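Side-chain contact in ApaG protein (Pseudomonas aeruginosa, PDB 3NRF), which is of unknown function, probably an exported protein with a largely antiparallel beta fold: residues B[86-90]-B[91-95]. Numbering follows the deposited sequence.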
ATOM      1  N   PHE B  86       3.150 -15.515  -5.656  1.00 13.38           N
ATOM      2  CA  PHE B  86       1.952 -16.321  -5.672  1.00 11.88           C
ATOM      3  C   PHE B  86       0.865 -15.662  -6.469  1.00 14.62           C
ATOM      4  O   PHE B  86       0.863 -14.434  -6.653  1.00 14.94           O
ATOM      5  CB  PHE B  86       1.473 -16.660  -4.245  1.00 12.37           C
ATOM      6  CG  PHE B  86       2.525 -17.346  -3.394  1.00 15.26           C
ATOM      7  CD1 PHE B  86       3.451 -16.591  -2.688  1.00 15.57           C
ATOM      8  CD2 PHE B  86       2.628 -18.750  -3.334  1.00 16.94           C
ATOM      9  CE1 PHE B  86       4.429 -17.182  -1.923  1.00 16.51           C
ATOM     10  CE2 PHE B  86       3.626 -19.340  -2.560  1.00 17.05           C
ATOM     11  CZ  PHE B  86       4.514 -18.548  -1.848  1.00 16.53           C
ATOM     12  N   ALA B  87      -0.119 -16.449  -6.877  1.00 15.81           N
ATOM     13  CA  ALA B  87      -1.175 -15.963  -7.783  1.00 14.42           C
ATOM     14  C   ALA B  87      -2.571 -16.476  -7.479  1.00 15.12           C
ATOM     15  O   ALA B  87      -2.771 -17.522  -6.855  1.00 15.67           O
ATOM     16  CB  ALA B  87      -0.821 -16.390  -9.242  1.00 14.79           C
ATOM     17  N   SER B  88      -3.535 -15.690  -7.906  1.00 14.50           N
ATOM     18  CA  SER B  88      -4.958 -16.038  -7.912  1.00 13.60           C
ATOM     19  C   SER B  88      -5.593 -15.397  -9.128  1.00 15.27           C
ATOM     20  O   SER B  88      -5.079 -14.397  -9.626  1.00 14.04           O
ATOM     21  CB  SER B  88      -5.690 -15.589  -6.661  1.00 14.01           C
ATOM     22  OG  SER B  88      -5.615 -14.190  -6.441  1.00 16.54           O
ATOM     23  N   GLU B  89      -6.710 -15.944  -9.610  1.00 16.64           N
ATOM     24  CA  GLU B  89      -7.348 -15.345 -10.792  1.00 17.57           C
ATOM     25  C   GLU B  89      -7.984 -14.027 -10.457  1.00 16.12           C
ATOM     26  O   GLU B  89      -7.975 -13.108 -11.302  1.00 19.37           O
ATOM     27  CB  GLU B  89      -8.461 -16.240 -11.327  1.00 18.11           C
ATOM     28  CG  GLU B  89      -7.911 -17.575 -11.746  1.00 21.33           C
ATOM     29  CD  GLU B  89      -8.030 -18.651 -10.662  1.00 25.86           C
ATOM     30  OE1 GLU B  89      -7.904 -18.371  -9.443  1.00 23.49           O
ATOM     31  OE2 GLU B  89      -8.326 -19.827 -11.041  1.00 30.28           O
ATOM     32  N   ASP B  90      -8.556 -13.952  -9.263  1.00 17.64           N
ATOM     33  CA  ASP B  90      -9.183 -12.772  -8.715  1.00 19.39           C
ATOM     34  C   ASP B  90      -8.226 -12.084  -7.740  1.00 15.32           C
ATOM     35  O   ASP B  90      -7.012 -12.285  -7.823  1.00 16.44           O
ATOM     36  CB  ASP B  90     -10.567 -13.085  -8.107  1.00 20.08           C
ATOM     37  CG  ASP B  90     -10.522 -14.159  -7.014  1.00 20.94           C
ATOM     38  OD1 ASP B  90      -9.389 -14.563  -6.637  1.00 18.66           O
ATOM     39  OD2 ASP B  90     -11.610 -14.617  -6.594  1.00 21.67           O
ATOM     40  N   ASP B  91      -8.773 -11.284  -6.827  1.00 19.43           N
ATOM     41  CA  ASP B  91      -7.963 -10.565  -5.879  1.00 17.75           C
ATOM     42  C   ASP B  91      -7.628 -11.382  -4.626  1.00 16.70           C
ATOM     43  O   ASP B  91      -6.951 -10.865  -3.745  1.00 20.02           O
ATOM     44  CB  ASP B  91      -8.642  -9.275  -5.422  1.00 19.85           C
ATOM     45  CG  ASP B  91      -8.582  -8.181  -6.447  1.00 21.56           C
ATOM     46  OD1 ASP B  91      -8.042  -8.399  -7.553  1.00 19.71           O
ATOM     47  OD2 ASP B  91      -9.048  -7.083  -6.080  1.00 21.02           O
ATOM     48  N   ALA B  92      -8.013 -12.657  -4.574  1.00 16.94           N
ATOM     49  CA  ALA B  92      -7.871 -13.406  -3.288  1.00 17.92           C
ATOM     50  C   ALA B  92      -6.448 -13.514  -2.784  1.00 16.96           C
ATOM     51  O   ALA B  92      -6.235 -13.509  -1.540  1.00 16.76           O
ATOM     52  CB  ALA B  92      -8.497 -14.793  -3.378  1.00 16.26           C
ATOM     53  N   VAL B  93      -5.475 -13.557  -3.693  1.00 13.50           N
ATOM     54  CA  VAL B  93      -4.098 -13.665  -3.254  1.00 14.75           C
ATOM     55  C   VAL B  93      -3.655 -12.484  -2.420  1.00 18.83           C
ATOM     56  O   VAL B  93      -2.702 -12.587  -1.648  1.00 18.99           O
ATOM     57  CB  VAL B  93      -3.152 -13.942  -4.410  1.00 13.72           C
ATOM     58  CG1 VAL B  93      -2.974 -12.660  -5.302  1.00 14.85           C
ATOM     59  CG2 VAL B  93      -1.830 -14.471  -3.950  1.00 15.87           C
ATOM     60  N   TYR B  94      -4.332 -11.337  -2.580  1.00 17.68           N
ATOM     61  CA  TYR B  94      -3.988 -10.167  -1.780  1.00 21.28           C
ATOM     62  C   TYR B  94      -4.297 -10.338  -0.337  1.00 28.46           C
ATOM     63  O   TYR B  94      -3.718  -9.590   0.519  1.00 27.56           O
ATOM     64  CB  TYR B  94      -4.674  -8.939  -2.372  1.00 19.61           C
ATOM     65  CG  TYR B  94      -4.165  -8.683  -3.767  1.00 19.24           C
ATOM     66  CD1 TYR B  94      -2.830  -8.902  -4.126  1.00 20.62           C
ATOM     67  CD2 TYR B  94      -4.993  -8.165  -4.752  1.00 19.65           C
ATOM     68  CE1 TYR B  94      -2.381  -8.706  -5.373  1.00 21.25           C
ATOM     69  CE2 TYR B  94      -4.507  -7.896  -6.033  1.00 23.20           C
ATOM     70  CZ  TYR B  94      -3.189  -8.176  -6.351  1.00 21.27           C
ATOM     71  OH  TYR B  94      -2.776  -7.881  -7.655  1.00 28.12           O
ATOM     72  N   GLY B  95      -5.189 -11.287  -0.057  1.00 22.60           N
ATOM     73  CA  GLY B  95      -5.534 -11.693   1.298  1.00 24.33           C
ATOM     74  C   GLY B  95      -4.621 -12.788   1.864  1.00 20.51           C
ATOM     75  O   GLY B  95      -4.894 -13.262   2.970  1.00 23.45           O
TER
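In both S88 and D90 the first torsion sets the polar group between the backbone N and the carbonyl carbon (chi1 58° and 57°), which turns S88 OG toward V93 N and D90 OD1 toward A92 N. The chain here leaves the end of strand 79-88, an inner strand of the six-stranded antiparallel sheet, and folds back through an Asx turn at D90 into a short 3-10 turn. S88 OG ties the strand end to the turn: it accepts the N-H of V93 (OG to N 2.8 Å) and donates to the carbonyl of D90 (OG to O 2.7 Å), approaching that oxygen from above the carbonyl plane. One buried hydroxyl thus has both its donor and acceptor roles filled by backbone groups, pinning the loop to the strand end. The Asx turn is closed by A92 N, which donates to D90 OD1 at 3.1 Å in a fairly straight bond, yet meets the carboxylate from well above its plane, 64° out. The methyl of A92 lies near the same oxygen, CB to OD1 3.4 Å. Beyond this, the 3-10 turn is held by Y94 N to D91 O and G95 N to A92 O, each 2.9 Å. D91 OD1 is hydrogen-bonded to S97 OG of the second subunit, so the turn also takes part in the subunit interface. In the same chain, the backbone of S88 pairs with R27 of strand 24-37, while its side chain and that of A92 touch F60 of strand 59-65. V93 fits against the strand with both methyls: CG1 stands 3.3 Å from S88 OG, and CG2 reaches back along the strand to lie 4.0 Å from F86 CB.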